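Local atomic coordinates of putative uncharacterized protein PH0242 (Pyrococcus horikoshii, PDB entry 3VU1), a protein that belongs to the oligosaccharyltransferase AglB family and is represented by its C-terminal globular domain, a strand-rich module that carries a calcium ion. Residues R60-A65 with I465-R470; I100-L103 with T108-E111; F395-R400 with E454-E459; K404-Y409 with H460-I465. All coordinates share one frame; numbering follows the deposited sequence.

Contact 1 (R60-A65 with I465-R470); sequences RDHILA and IIRGIR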
loop_
_atom_site.group_PDB
_atom_site.type_symbol
_atom_site.label_atom_id
_atom_site.label_comp_id
_atom_site.label_asym_id
_atom_site.label_seq_id
_atom_site.Cartn_x
_atom_site.Cartn_y
_atom_site.Cartn_z
ATOM N N ARG A 60 2.902 -14.164 -2.796
ATOM C CA ARG A 60 2.614 -12.802 -2.372
ATOM C C ARG A 60 3.831 -11.855 -2.420
ATOM O O ARG A 60 3.658 -10.637 -2.489
ATOM C CB ARG A 60 1.933 -12.781 -1.001
ATOM C CG ARG A 60 0.486 -13.222 -1.051
ATOM C CD ARG A 60 -0.196 -13.101 0.291
ATOM N NE ARG A 60 -1.607 -13.470 0.178
ATOM C CZ ARG A 60 -2.512 -13.315 1.150
ATOM N NH1 ARG A 60 -2.152 -12.800 2.311
ATOM N NH2 ARG A 60 -3.792 -13.662 0.957
ATOM N N ASP A 61 5.040 -12.411 -2.410
ATOM C CA ASP A 61 6.269 -11.632 -2.564
ATOM C C ASP A 61 6.256 -10.779 -3.825
ATOM O O ASP A 61 6.688 -9.624 -3.811
ATOM C CB ASP A 61 7.497 -12.560 -2.632
ATOM C CG ASP A 61 7.966 -13.076 -1.241
ATOM O OD1 ASP A 61 7.248 -12.916 -0.207
ATOM O OD2 ASP A 61 9.082 -13.659 -1.209
ATOM N N HIS A 62 5.764 -11.353 -4.920
ATOM C CA HIS A 62 5.722 -10.653 -6.200
ATOM C C HIS A 62 4.767 -9.504 -6.133
ATOM O O HIS A 62 4.990 -8.458 -6.789
ATOM C CB HIS A 62 5.318 -11.586 -7.324
ATOM C CG HIS A 62 6.362 -12.605 -7.650
ATOM N ND1 HIS A 62 7.446 -12.313 -8.392
ATOM C CD2 HIS A 62 6.490 -13.949 -7.267
ATOM C CE1 HIS A 62 8.219 -13.412 -8.509
ATOM N NE2 HIS A 62 7.635 -14.411 -7.814
ATOM N N ILE A 63 3.701 -9.677 -5.346
ATOM C CA ILE A 63 2.721 -8.624 -5.219
ATOM C C ILE A 63 3.213 -7.497 -4.290
ATOM O O ILE A 63 3.115 -6.293 -4.630
ATOM C CB ILE A 63 1.324 -9.190 -4.872
ATOM C CG1 ILE A 63 0.941 -10.271 -5.896
ATOM C CG2 ILE A 63 0.287 -8.076 -4.833
ATOM C CD1 ILE A 63 1.130 -9.893 -7.360
ATOM N N LEU A 64 3.778 -7.870 -3.148
ATOM C CA LEU A 64 4.471 -6.879 -2.331
ATOM C C LEU A 64 5.504 -6.100 -3.171
ATOM O O LEU A 64 5.610 -4.875 -3.044
ATOM C CB LEU A 64 5.120 -7.499 -1.084
ATOM C CG LEU A 64 4.162 -7.973 0.020
ATOM C CD1 LEU A 64 4.932 -8.509 1.225
ATOM C CD2 LEU A 64 3.206 -6.888 0.476
ATOM N N ALA A 65 6.253 -6.793 -4.026
ATOM C CA ALA A 65 7.327 -6.124 -4.734
ATOM C C ALA A 65 6.703 -5.246 -5.796
ATOM O O ALA A 65 7.256 -4.189 -6.116
ATOM C CB ALA A 65 8.317 -7.104 -5.342
ATOM N N ILE A 465 4.445 -17.709 -16.007
ATOM C CA ILE A 465 4.939 -18.501 -14.876
ATOM C C ILE A 465 3.945 -18.301 -13.734
ATOM O O ILE A 465 3.806 -17.209 -13.211
ATOM C CB ILE A 465 6.354 -18.037 -14.437
ATOM C CG1 ILE A 465 7.291 -17.884 -15.639
ATOM C CG2 ILE A 465 6.977 -18.975 -13.412
ATOM C CD1 ILE A 465 8.634 -17.247 -15.316
ATOM N N ILE A 466 3.211 -19.340 -13.374
ATOM C CA ILE A 466 2.276 -19.262 -12.247
ATOM C C ILE A 466 3.099 -19.372 -10.977
ATOM O O ILE A 466 3.957 -20.232 -10.876
ATOM C CB ILE A 466 1.267 -20.419 -12.260
ATOM C CG1 ILE A 466 0.598 -20.587 -13.644
ATOM C CG2 ILE A 466 0.279 -20.290 -11.122
ATOM C CD1 ILE A 466 -0.634 -19.765 -13.928
ATOM N N ARG A 467 2.863 -18.504 -10.005
ATOM C CA ARG A 467 3.679 -18.529 -8.794
ATOM C C ARG A 467 2.880 -18.923 -7.561
ATOM O O ARG A 467 3.454 -19.291 -6.559
ATOM C CB ARG A 467 4.354 -17.181 -8.587
ATOM C CG ARG A 467 5.501 -16.899 -9.540
ATOM C CD ARG A 467 6.804 -17.084 -8.798
ATOM N NE ARG A 467 7.388 -18.385 -9.045
ATOM C CZ ARG A 467 8.534 -18.567 -9.693
ATOM N NH1 ARG A 467 9.243 -17.524 -10.135
ATOM N NH2 ARG A 467 8.992 -19.795 -9.879
ATOM N N GLY A 468 1.555 -18.869 -7.634
ATOM C CA GLY A 468 0.733 -19.297 -6.509
ATOM C C GLY A 468 -0.712 -19.327 -6.934
ATOM O O GLY A 468 -1.118 -18.531 -7.767
ATOM N N ILE A 469 -1.478 -20.261 -6.387
ATOM C CA ILE A 469 -2.916 -20.349 -6.592
ATOM C C ILE A 469 -3.504 -20.631 -5.230
ATOM O O ILE A 469 -3.015 -21.499 -4.527
ATOM C CB ILE A 469 -3.293 -21.495 -7.551
ATOM C CG1 ILE A 469 -2.827 -21.166 -8.969
ATOM C CG2 ILE A 469 -4.787 -21.740 -7.539
ATOM C CD1 ILE A 469 -2.801 -22.342 -9.927
ATOM N N ARG A 470 -4.548 -19.910 -4.848
ATOM C CA ARG A 470 -5.157 -20.115 -3.546
ATOM C C ARG A 470 -6.642 -20.318 -3.686
ATOM O O ARG A 470 -7.281 -19.750 -4.593
ATOM C CB ARG A 470 -4.932 -18.901 -2.656
ATOM C CG ARG A 470 -3.475 -18.602 -2.462
ATOM C CD ARG A 470 -3.290 -17.545 -1.421
ATOM N NE ARG A 470 -1.883 -17.412 -1.109
ATOM C CZ ARG A 470 -1.427 -17.075 0.087
ATOM N NH1 ARG A 470 -2.283 -16.835 1.077
ATOM N NH2 ARG A 470 -0.122 -17.001 0.272
#
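Arg60, on helix 60-69, reaches across to Arg470 on strand 464-487 in a stack of two guanidinium groups. Beyond CB the chain of Arg60 runs straight, chi2 -176° and chi3 177°, and most of the further atoms find part of the other arginine. CG passes 4.0 Å from Arg470 NH2, and CD lies at a similar remove from the same nitrogen. NE is nearer, 3.5 Å from Arg470 NH1, and at the tip Arg60 NH2 also stands 3.5 Å from Arg470 NH1. The two side chains cross at about a right angle, yet their flat ends are almost parallel, with planes 12° apart and centres of the Arg60 and Arg470 guanidinium groups separated by 4.1 Å. Asp59 forms a salt bridge to Arg470 NE, while Arg60 makes a cation-pi contact with Trp82, so the paired positive charges are probably eased by these neighbours.

Two residues along the helix, His62 meets the aliphatic part of Arg467. Its ring lies obliquely against CD and CG of a chain bent at both chi2 and chi3, with His62 CD2 3.9 Å from Arg467 CG. The far ring nitrogen, His62 ND1, is hydrogen-bonded to Leu103 O, which fixes the rotation of the imidazole. The strand is irregular where the helix packs on it: Arg467 and Gly468 both face Ile396 of the neighbouring strand, the signature of a classic beta bulge.

Contact 2 (I100-L103 with T108-E111); sequences ISYL and TRKE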
loop_
_atom_site.group_PDB
_atom_site.type_symbol
_atom_site.label_atom_id
_atom_site.label_comp_id
_atom_site.label_asym_id
_atom_site.label_seq_id
_atom_site.Cartn_x
_atom_site.Cartn_y
_atom_site.Cartn_z
ATOM N N ILE A 100 13.727 -6.780 -4.620
ATOM C CA ILE A 100 12.376 -6.254 -4.670
ATOM C C ILE A 100 12.101 -5.710 -6.058
ATOM O O ILE A 100 11.043 -5.970 -6.614
ATOM C CB ILE A 100 12.135 -5.138 -3.635
ATOM C CG1 ILE A 100 12.410 -5.664 -2.206
ATOM C CG2 ILE A 100 10.714 -4.570 -3.762
ATOM C CD1 ILE A 100 12.405 -4.605 -1.121
ATOM N N SER A 101 13.045 -4.972 -6.633
ATOM C CA SER A 101 12.847 -4.437 -7.979
ATOM C C SER A 101 12.654 -5.548 -9.008
ATOM O O SER A 101 11.740 -5.476 -9.870
ATOM C CB SER A 101 13.999 -3.556 -8.399
ATOM O OG SER A 101 14.099 -2.457 -7.525
ATOM N N TYR A 102 13.504 -6.574 -8.915
ATOM C CA TYR A 102 13.405 -7.720 -9.821
ATOM C C TYR A 102 12.068 -8.399 -9.656
ATOM O O TYR A 102 11.312 -8.508 -10.624
ATOM C CB TYR A 102 14.553 -8.722 -9.652
ATOM C CG TYR A 102 14.496 -9.873 -10.644
ATOM C CD1 TYR A 102 14.431 -9.634 -12.012
ATOM C CD2 TYR A 102 14.515 -11.199 -10.213
ATOM C CE1 TYR A 102 14.385 -10.666 -12.912
ATOM C CE2 TYR A 102 14.469 -12.243 -11.111
ATOM C CZ TYR A 102 14.402 -11.969 -12.464
ATOM O OH TYR A 102 14.362 -13.001 -13.387
ATOM N N LEU A 103 11.760 -8.801 -8.431
ATOM C CA LEU A 103 10.542 -9.531 -8.171
ATOM C C LEU A 103 9.282 -8.746 -8.492
ATOM O O LEU A 103 8.242 -9.359 -8.696
ATOM C CB LEU A 103 10.507 -10.034 -6.744
ATOM C CG LEU A 103 11.546 -11.087 -6.326
ATOM C CD1 LEU A 103 11.542 -11.230 -4.813
ATOM C CD2 LEU A 103 11.279 -12.434 -6.996
ATOM N N THR A 108 15.316 -5.824 -15.210
ATOM C CA THR A 108 15.588 -7.105 -15.821
ATOM C C THR A 108 16.482 -7.962 -14.917
ATOM O O THR A 108 17.086 -7.460 -13.947
ATOM C CB THR A 108 16.253 -6.939 -17.206
ATOM O OG1 THR A 108 17.622 -6.529 -17.059
ATOM C CG2 THR A 108 15.480 -5.938 -18.042
ATOM N N ARG A 109 16.564 -9.248 -15.256
ATOM C CA ARG A 109 17.432 -10.184 -14.563
ATOM C C ARG A 109 18.873 -9.704 -14.580
ATOM O O ARG A 109 19.572 -9.790 -13.565
ATOM C CB ARG A 109 17.335 -11.563 -15.196
ATOM C CG ARG A 109 18.056 -12.640 -14.418
ATOM C CD ARG A 109 17.350 -13.963 -14.578
ATOM N NE ARG A 109 18.304 -15.044 -14.429
ATOM C CZ ARG A 109 18.343 -16.107 -15.217
ATOM N NH1 ARG A 109 19.261 -17.036 -15.021
ATOM N NH2 ARG A 109 17.476 -16.230 -16.214
ATOM N N LYS A 110 19.292 -9.187 -15.734
ATOM C CA LYS A 110 20.641 -8.663 -15.917
ATOM C C LYS A 110 20.909 -7.527 -14.950
ATOM O O LYS A 110 21.940 -7.516 -14.264
ATOM C CB LYS A 110 20.847 -8.171 -17.342
ATOM C CG LYS A 110 22.187 -7.515 -17.538
ATOM C CD LYS A 110 22.506 -7.302 -19.006
ATOM C CE LYS A 110 23.823 -6.553 -19.107
ATOM N NZ LYS A 110 24.094 -6.093 -20.490
ATOM N N GLU A 111 19.975 -6.579 -14.879
ATOM C CA GLU A 111 20.113 -5.466 -13.949
ATOM C C GLU A 111 20.122 -5.917 -12.469
ATOM O O GLU A 111 20.848 -5.351 -11.631
ATOM C CB GLU A 111 19.023 -4.453 -14.207
ATOM C CG GLU A 111 19.121 -3.842 -15.578
ATOM C CD GLU A 111 17.877 -3.069 -15.951
ATOM O OE1 GLU A 111 16.750 -3.606 -15.798
ATOM O OE2 GLU A 111 18.028 -1.909 -16.385
#
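Glu111 OE1 is gripped twice by Thr108, the residue whose backbone lies against the ring of Tyr102. The stronger bond comes from Thr108 N, 2.7 Å from Glu111 OE1 and nearly straight at 175°, and it uses the anti lone pair of the carboxylate oxygen. Thr108 OG1 adds a weak bond to the same atom. In return Glu111 N donates to Thr108 OG1 over 3.2 Å. The other carboxylate oxygen, OE2, is held by Lys207 and by the hydroxyl of Tyr205, so the glutamate is fixed at both oxygens.

Tyr102 comes from the last turn of helix 97-103. With CG anti to the backbone nitrogen (chi1 -177°), its ring is thrown across to the start of the next helix, where CE1 sits 3.5 Å from Arg109 CA. The ring meets this backbone obliquely. Farther out the tyrosine runs alongside Arg109, pointing the same way, and Tyr102 OH lies 3.4 Å from Arg109 CD. Tyr112 stacks on the Tyr102 ring, and the guanidinium of Arg109 goes on to a cation-pi contact with Tyr409. Two short helices are thus joined by a short connection, the second opened by Thr108 as N-cap in a capping box with Glu111.

Contact 3 (F395-R400 with E454-E459); sequences FIYLVR and EKLEKE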
loop_
_atom_site.group_PDB
_atom_site.type_symbol
_atom_site.label_atom_id
_atom_site.label_comp_id
_atom_site.label_asym_id
_atom_site.label_seq_id
_atom_site.Cartn_x
_atom_site.Cartn_y
_atom_site.Cartn_z
ATOM N N PHE A 395 -5.057 -16.161 -8.248
ATOM C CA PHE A 395 -3.908 -16.547 -9.062
ATOM C C PHE A 395 -2.862 -15.437 -9.046
ATOM O O PHE A 395 -3.116 -14.307 -9.496
ATOM C CB PHE A 395 -4.327 -16.751 -10.523
ATOM C CG PHE A 395 -5.070 -18.022 -10.784
ATOM C CD1 PHE A 395 -4.474 -19.038 -11.525
ATOM C CD2 PHE A 395 -6.369 -18.199 -10.325
ATOM C CE1 PHE A 395 -5.155 -20.215 -11.790
ATOM C CE2 PHE A 395 -7.053 -19.382 -10.579
ATOM C CZ PHE A 395 -6.445 -20.388 -11.307
ATOM N N ILE A 396 -1.685 -15.743 -8.526
ATOM C CA ILE A 396 -0.572 -14.824 -8.654
ATOM C C ILE A 396 0.335 -15.440 -9.695
ATOM O O ILE A 396 0.765 -16.610 -9.553
ATOM C CB ILE A 396 0.188 -14.622 -7.331
ATOM C CG1 ILE A 396 -0.623 -13.715 -6.406
ATOM C CG2 ILE A 396 1.543 -13.993 -7.608
ATOM C CD1 ILE A 396 -0.163 -13.705 -4.950
ATOM N N TYR A 397 0.620 -14.668 -10.739
ATOM C CA TYR A 397 1.484 -15.155 -11.806
ATOM C C TYR A 397 2.361 -14.075 -12.436
ATOM O O TYR A 397 2.166 -12.880 -12.190
ATOM C CB TYR A 397 0.635 -15.829 -12.876
ATOM C CG TYR A 397 -0.452 -14.946 -13.468
ATOM C CD1 TYR A 397 -0.252 -14.295 -14.691
ATOM C CD2 TYR A 397 -1.675 -14.778 -12.824
ATOM C CE1 TYR A 397 -1.233 -13.508 -15.262
ATOM C CE2 TYR A 397 -2.668 -13.995 -13.390
ATOM C CZ TYR A 397 -2.438 -13.358 -14.609
ATOM O OH TYR A 397 -3.410 -12.584 -15.195
ATOM N N LEU A 398 3.328 -14.512 -13.241
ATOM C CA LEU A 398 4.248 -13.618 -13.933
ATOM C C LEU A 398 4.030 -13.646 -15.446
ATOM O O LEU A 398 3.673 -14.688 -16.015
ATOM C CB LEU A 398 5.693 -13.998 -13.617
ATOM C CG LEU A 398 6.084 -14.102 -12.143
ATOM C CD1 LEU A 398 7.601 -14.247 -11.990
ATOM C CD2 LEU A 398 5.550 -12.919 -11.337
ATOM N N VAL A 399 4.241 -12.513 -16.103
ATOM C CA VAL A 399 4.236 -12.492 -17.561
ATOM C C VAL A 399 5.517 -11.847 -18.066
ATOM O O VAL A 399 5.770 -10.672 -17.811
ATOM C CB VAL A 399 2.997 -11.795 -18.168
ATOM C CG1 VAL A 399 3.076 -11.830 -19.696
ATOM C CG2 VAL A 399 1.711 -12.460 -17.685
ATOM N N ARG A 400 6.325 -12.634 -18.770
ATOM C CA ARG A 400 7.612 -12.161 -19.220
ATOM C C ARG A 400 7.405 -10.976 -20.132
ATOM O O ARG A 400 6.501 -10.972 -20.978
ATOM C CB ARG A 400 8.397 -13.257 -19.947
ATOM C CG ARG A 400 9.904 -12.990 -20.021
ATOM C CD ARG A 400 10.528 -13.376 -21.349
ATOM N NE ARG A 400 9.955 -14.618 -21.814
ATOM C CZ ARG A 400 9.836 -14.983 -23.082
ATOM N NH1 ARG A 400 10.292 -14.210 -24.060
ATOM N NH2 ARG A 400 9.266 -16.152 -23.357
ATOM N N GLU A 454 -5.899 -22.726 -17.871
ATOM C CA GLU A 454 -5.899 -22.861 -19.332
ATOM C C GLU A 454 -6.064 -21.494 -20.009
ATOM O O GLU A 454 -5.367 -21.184 -20.977
ATOM C CB GLU A 454 -7.008 -23.817 -19.797
ATOM C CG GLU A 454 -6.622 -25.294 -19.801
ATOM C CD GLU A 454 -7.798 -26.248 -19.493
ATOM O OE1 GLU A 454 -8.970 -25.971 -19.871
ATOM O OE2 GLU A 454 -7.549 -27.302 -18.863
ATOM N N LYS A 455 -6.986 -20.682 -19.499
ATOM C CA LYS A 455 -7.220 -19.359 -20.071
ATOM C C LYS A 455 -5.896 -18.553 -20.107
ATOM O O LYS A 455 -5.483 -18.066 -21.172
ATOM C CB LYS A 455 -8.361 -18.670 -19.317
ATOM C CG LYS A 455 -8.909 -17.403 -19.947
ATOM C CD LYS A 455 -8.517 -16.149 -19.155
ATOM C CE LYS A 455 -8.505 -14.880 -20.008
ATOM N NZ LYS A 455 -9.845 -14.508 -20.549
ATOM N N LEU A 456 -5.201 -18.487 -18.966
ATOM C CA LEU A 456 -3.900 -17.814 -18.883
ATOM C C LEU A 456 -2.848 -18.417 -19.791
ATOM O O LEU A 456 -2.056 -17.695 -20.416
ATOM C CB LEU A 456 -3.365 -17.822 -17.454
ATOM C CG LEU A 456 -4.231 -17.196 -16.366
ATOM C CD1 LEU A 456 -3.721 -17.648 -15.012
ATOM C CD2 LEU A 456 -4.236 -15.686 -16.499
ATOM N N GLU A 457 -2.832 -19.747 -19.843
ATOM C CA GLU A 457 -1.894 -20.483 -20.679
ATOM C C GLU A 457 -2.114 -20.154 -22.152
ATOM O O GLU A 457 -1.156 -19.828 -22.875
ATOM C CB GLU A 457 -1.977 -21.982 -20.401
ATOM C CG GLU A 457 -1.135 -22.390 -19.200
ATOM C CD GLU A 457 -1.366 -23.820 -18.733
ATOM O OE1 GLU A 457 -2.120 -24.569 -19.392
ATOM O OE2 GLU A 457 -0.784 -24.200 -17.690
ATOM N N LYS A 458 -3.379 -20.188 -22.569
ATOM C CA LYS A 458 -3.754 -19.858 -23.934
ATOM C C LYS A 458 -3.376 -18.399 -24.256
ATOM O O LYS A 458 -2.804 -18.143 -25.322
ATOM C CB LYS A 458 -5.246 -20.117 -24.162
ATOM C CG LYS A 458 -5.640 -20.258 -25.625
ATOM C CD LYS A 458 -7.140 -20.468 -25.822
ATOM C CE LYS A 458 -7.718 -21.546 -24.896
ATOM N NZ LYS A 458 -7.098 -22.903 -25.031
ATOM N N GLU A 459 -3.660 -17.469 -23.326
ATOM C CA GLU A 459 -3.376 -16.033 -23.513
ATOM C C GLU A 459 -1.876 -15.681 -23.543
ATOM O O GLU A 459 -1.448 -14.864 -24.353
ATOM C CB GLU A 459 -4.085 -15.186 -22.453
ATOM C CG GLU A 459 -3.862 -13.678 -22.605
ATOM C CD GLU A 459 -4.866 -12.818 -21.840
ATOM O OE1 GLU A 459 -4.804 -11.578 -21.999
ATOM O OE2 GLU A 459 -5.723 -13.358 -21.089
#
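The backbones of strand 385-401 and helix 448-460 keep well apart, with Tyr397 CA and Leu456 CA, the nearest pair of alpha carbons, separated by 9.3 Å, so Phe395, Tyr397 and Leu456 fill the space between them. The arrangement is a helix packed on one face of an antiparallel sheet, and the helix is amphipathic in these turns: Leu456 is buried, whereas Glu454, Lys455, Glu457, Lys458 and Glu459 are exposed.

Both methyl groups of Leu456 meet Tyr397, and CD1 reaches Phe395 as well. CD1 stands over a face of the Tyr397 ring as a CH-pi contact, 4.3 Å from the centroid and 18° off the normal, although displaced toward the rim. The same methyl lies 3.8 Å from Phe395 CD1, and that ring is met obliquely. Tyr397 adopts chi1 57°, which sets CG between the backbone nitrogen and the carbonyl carbon and turns the ring up against the leucine. Its hydroxyl is hydrogen-bonded to Asp418 OD1 on the adjoining strand 412-431, an anchor that limits the swing of the ring. Around this small apolar cluster, Tyr452 meets the ring of Phe395 and Leu464 covers part of Tyr397.

On the other face of the strand, Ile396 and Leu398 pack against helix 60-69, so the sheet is layered between two helices here. Closest to the phenol end is the second methyl of the leucine, with Leu456 CD2 3.5 Å from both Tyr397 CZ and Tyr397 OH.

Contact 4 (K404-Y409 with H460-I465); sequences KSNEDY and HGDKLI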
loop_
_atom_site.group_PDB
_atom_site.type_symbol
_atom_site.label_atom_id
_atom_site.label_comp_id
_atom_site.label_asym_id
_atom_site.label_seq_id
_atom_site.Cartn_x
_atom_site.Cartn_y
_atom_site.Cartn_z
ATOM N N LYS A 404 13.830 -13.284 -25.315
ATOM C CA LYS A 404 13.215 -14.250 -26.202
ATOM C C LYS A 404 12.995 -15.601 -25.517
ATOM O O LYS A 404 12.685 -16.586 -26.169
ATOM C CB LYS A 404 13.973 -14.352 -27.540
ATOM C CG LYS A 404 15.463 -14.598 -27.400
ATOM C CD LYS A 404 16.236 -13.776 -28.414
ATOM C CE LYS A 404 17.697 -13.723 -28.001
ATOM N NZ LYS A 404 18.491 -12.847 -28.902
ATOM N N SER A 405 13.129 -15.623 -24.198
ATOM C CA SER A 405 12.918 -16.822 -23.394
ATOM C C SER A 405 12.944 -16.470 -21.910
ATOM O O SER A 405 13.629 -15.529 -21.472
ATOM C CB SER A 405 13.958 -17.903 -23.748
ATOM O OG SER A 405 14.762 -18.348 -22.653
ATOM N N ASN A 406 12.203 -17.231 -21.124
ATOM C CA ASN A 406 12.274 -17.090 -19.675
ATOM C C ASN A 406 13.667 -17.182 -19.075
ATOM O O ASN A 406 13.835 -16.916 -17.893
ATOM C CB ASN A 406 11.358 -18.101 -19.006
ATOM C CG ASN A 406 9.905 -17.797 -19.254
ATOM O OD1 ASN A 406 9.555 -16.920 -20.052
ATOM N ND2 ASN A 406 9.046 -18.516 -18.582
ATOM N N GLU A 407 14.656 -17.532 -19.888
ATOM C CA GLU A 407 16.018 -17.751 -19.394
ATOM C C GLU A 407 16.968 -16.649 -19.863
ATOM O O GLU A 407 18.073 -16.494 -19.335
ATOM C CB GLU A 407 16.519 -19.147 -19.775
ATOM C CG GLU A 407 15.564 -20.258 -19.346
ATOM C CD GLU A 407 16.249 -21.598 -19.113
ATOM O OE1 GLU A 407 15.561 -22.643 -19.158
ATOM O OE2 GLU A 407 17.477 -21.620 -18.877
ATOM N N ASP A 408 16.502 -15.871 -20.834
ATOM C CA ASP A 408 17.205 -14.704 -21.349
ATOM C C ASP A 408 17.337 -13.616 -20.219
ATOM O O ASP A 408 16.355 -13.254 -19.561
ATOM C CB ASP A 408 16.447 -14.234 -22.619
ATOM C CG ASP A 408 17.040 -13.000 -23.280
ATOM O OD1 ASP A 408 17.930 -12.347 -22.715
ATOM O OD2 ASP A 408 16.589 -12.644 -24.387
ATOM N N TYR A 409 18.558 -13.126 -19.993
ATOM C CA TYR A 409 18.840 -12.120 -18.955
ATOM C C TYR A 409 18.256 -10.740 -19.210
ATOM O O TYR A 409 18.174 -9.904 -18.284
ATOM C CB TYR A 409 20.344 -12.004 -18.690
ATOM C CG TYR A 409 20.861 -13.168 -17.884
ATOM C CD1 TYR A 409 20.982 -14.434 -18.460
ATOM C CD2 TYR A 409 21.189 -13.020 -16.536
ATOM C CE1 TYR A 409 21.421 -15.512 -17.727
ATOM C CE2 TYR A 409 21.640 -14.097 -15.794
ATOM C CZ TYR A 409 21.749 -15.334 -16.399
ATOM O OH TYR A 409 22.185 -16.410 -15.683
ATOM N N HIS A 460 -1.074 -16.304 -22.676
ATOM C CA HIS A 460 0.316 -15.889 -22.506
ATOM C C HIS A 460 1.363 -16.855 -23.007
ATOM O O HIS A 460 2.503 -16.449 -23.235
ATOM C CB HIS A 460 0.556 -15.539 -21.040
ATOM C CG HIS A 460 -0.228 -14.336 -20.573
ATOM N ND1 HIS A 460 0.052 -13.073 -20.990
ATOM C CD2 HIS A 460 -1.327 -14.234 -19.718
ATOM C CE1 HIS A 460 -0.814 -12.216 -20.417
ATOM N NE2 HIS A 460 -1.665 -12.929 -19.651
ATOM N N GLY A 461 1.016 -18.139 -23.152
ATOM C CA GLY A 461 1.953 -19.109 -23.690
ATOM C C GLY A 461 3.149 -19.357 -22.797
ATOM O O GLY A 461 2.988 -19.515 -21.590
ATOM N N ASP A 462 4.346 -19.403 -23.383
ATOM C CA ASP A 462 5.557 -19.686 -22.621
ATOM C C ASP A 462 5.974 -18.493 -21.750
ATOM O O ASP A 462 6.723 -18.660 -20.778
ATOM C CB ASP A 462 6.705 -20.170 -23.538
ATOM C CG ASP A 462 7.719 -19.053 -23.900
ATOM O OD1 ASP A 462 8.899 -19.136 -23.439
ATOM O OD2 ASP A 462 7.346 -18.108 -24.653
ATOM N N LYS A 463 5.490 -17.298 -22.110
ATOM C CA LYS A 463 5.671 -16.093 -21.302
ATOM C C LYS A 463 5.090 -16.169 -19.870
ATOM O O LYS A 463 5.373 -15.295 -19.054
ATOM C CB LYS A 463 5.084 -14.900 -22.022
ATOM C CG LYS A 463 6.015 -14.279 -23.032
ATOM C CD LYS A 463 5.305 -13.185 -23.811
ATOM C CE LYS A 463 5.792 -13.188 -25.256
ATOM N NZ LYS A 463 5.548 -11.904 -25.988
ATOM N N LEU A 464 4.318 -17.217 -19.558
ATOM C CA LEU A 464 3.616 -17.328 -18.272
ATOM C C LEU A 464 4.317 -18.209 -17.242
ATOM O O LEU A 464 4.719 -19.324 -17.566
ATOM C CB LEU A 464 2.194 -17.863 -18.496
ATOM C CG LEU A 464 1.310 -18.223 -17.300
ATOM C CD1 LEU A 464 0.591 -16.986 -16.799
ATOM C CD2 LEU A 464 0.287 -19.271 -17.695
ATOM N N ILE A 465 4.445 -17.709 -16.007
ATOM C CA ILE A 465 4.939 -18.501 -14.876
ATOM C C ILE A 465 3.945 -18.301 -13.734
ATOM O O ILE A 465 3.806 -17.209 -13.211
ATOM C CB ILE A 465 6.354 -18.037 -14.437
ATOM C CG1 ILE A 465 7.291 -17.884 -15.639
ATOM C CG2 ILE A 465 6.977 -18.975 -13.412
ATOM C CD1 ILE A 465 8.634 -17.247 -15.316
#
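Asp462 is the first residue of 460-465 to meet Asn406, just after Gly461 has taken a positive phi at the end of helix 448-460. Its carbonyl oxygen accepts a weak hydrogen bond from the amide, with Asn406 ND2 3.2 Å from Asp462 O and the N-H bent to 128°. The side chains slide past each other in opposite directions, amide and carboxylate planes 20° apart, and bring Asn406 OD1 to 4.1 Å from Asp462 OD1. Two acceptors so placed are reconciled by one arginine: Arg400 NE donates to Asn406 OD1 while Arg400 NH2 makes a salt bridge to Asp462 OD1. This shared guanidinium binds both groups more firmly than the weak amide bond does.

Lys463 follows, in a short 3-10 segment, and contributes its backbone, with CA 4.2 Å from Asn406 OD1. The chain then enters strand 464-487, where Leu464 points away from the loop and its side chain touches Tyr397 and Leu456. Ile465 faces Asn406 again. Its chi1 of -47° places CG1 beside the backbone nitrogen, and both CG1 and CD1 of Ile465 come to 3.5 Å from Asn406 ND2, from the opposite direction. Phe413 touches both residues, adding an apolar flank to a contact that otherwise lies at the surface.

Asn406 sits within a turn of its own loop, which a bond from Lys404 N to Asp408 OD2 braces. Ser405-Asp408 is a type I beta turn, closed by Asp408 N to Ser405 O at 3.0 Å and set in the connection of a beta hairpin between strands 385-401 and 412-431.

The four contacts show how two neighbouring strands of a beta sheet gather helices and loops. Strands 385-401 and 464-487 lie side by side in the antiparallel sheet: contact 1 packs helix 60-69 against it, contact 3 adds helix 448-460, and contact 4 ties the following turn to a hairpin loop, the centres of contacts 3 and 4 lying 11 Å apart. Contacts 1 and 4 share Ile465. Contact 2, about 15 Å between centres from both, touches contact 1 through His62 ND1 and Leu103 O and contact 4 through Lys110 N and Tyr409 O. In sequence, contact 1 encloses the others, and contacts 3 and 4 interleave. Contact 1 joins helix 60-69 to the Peripheral 2 region.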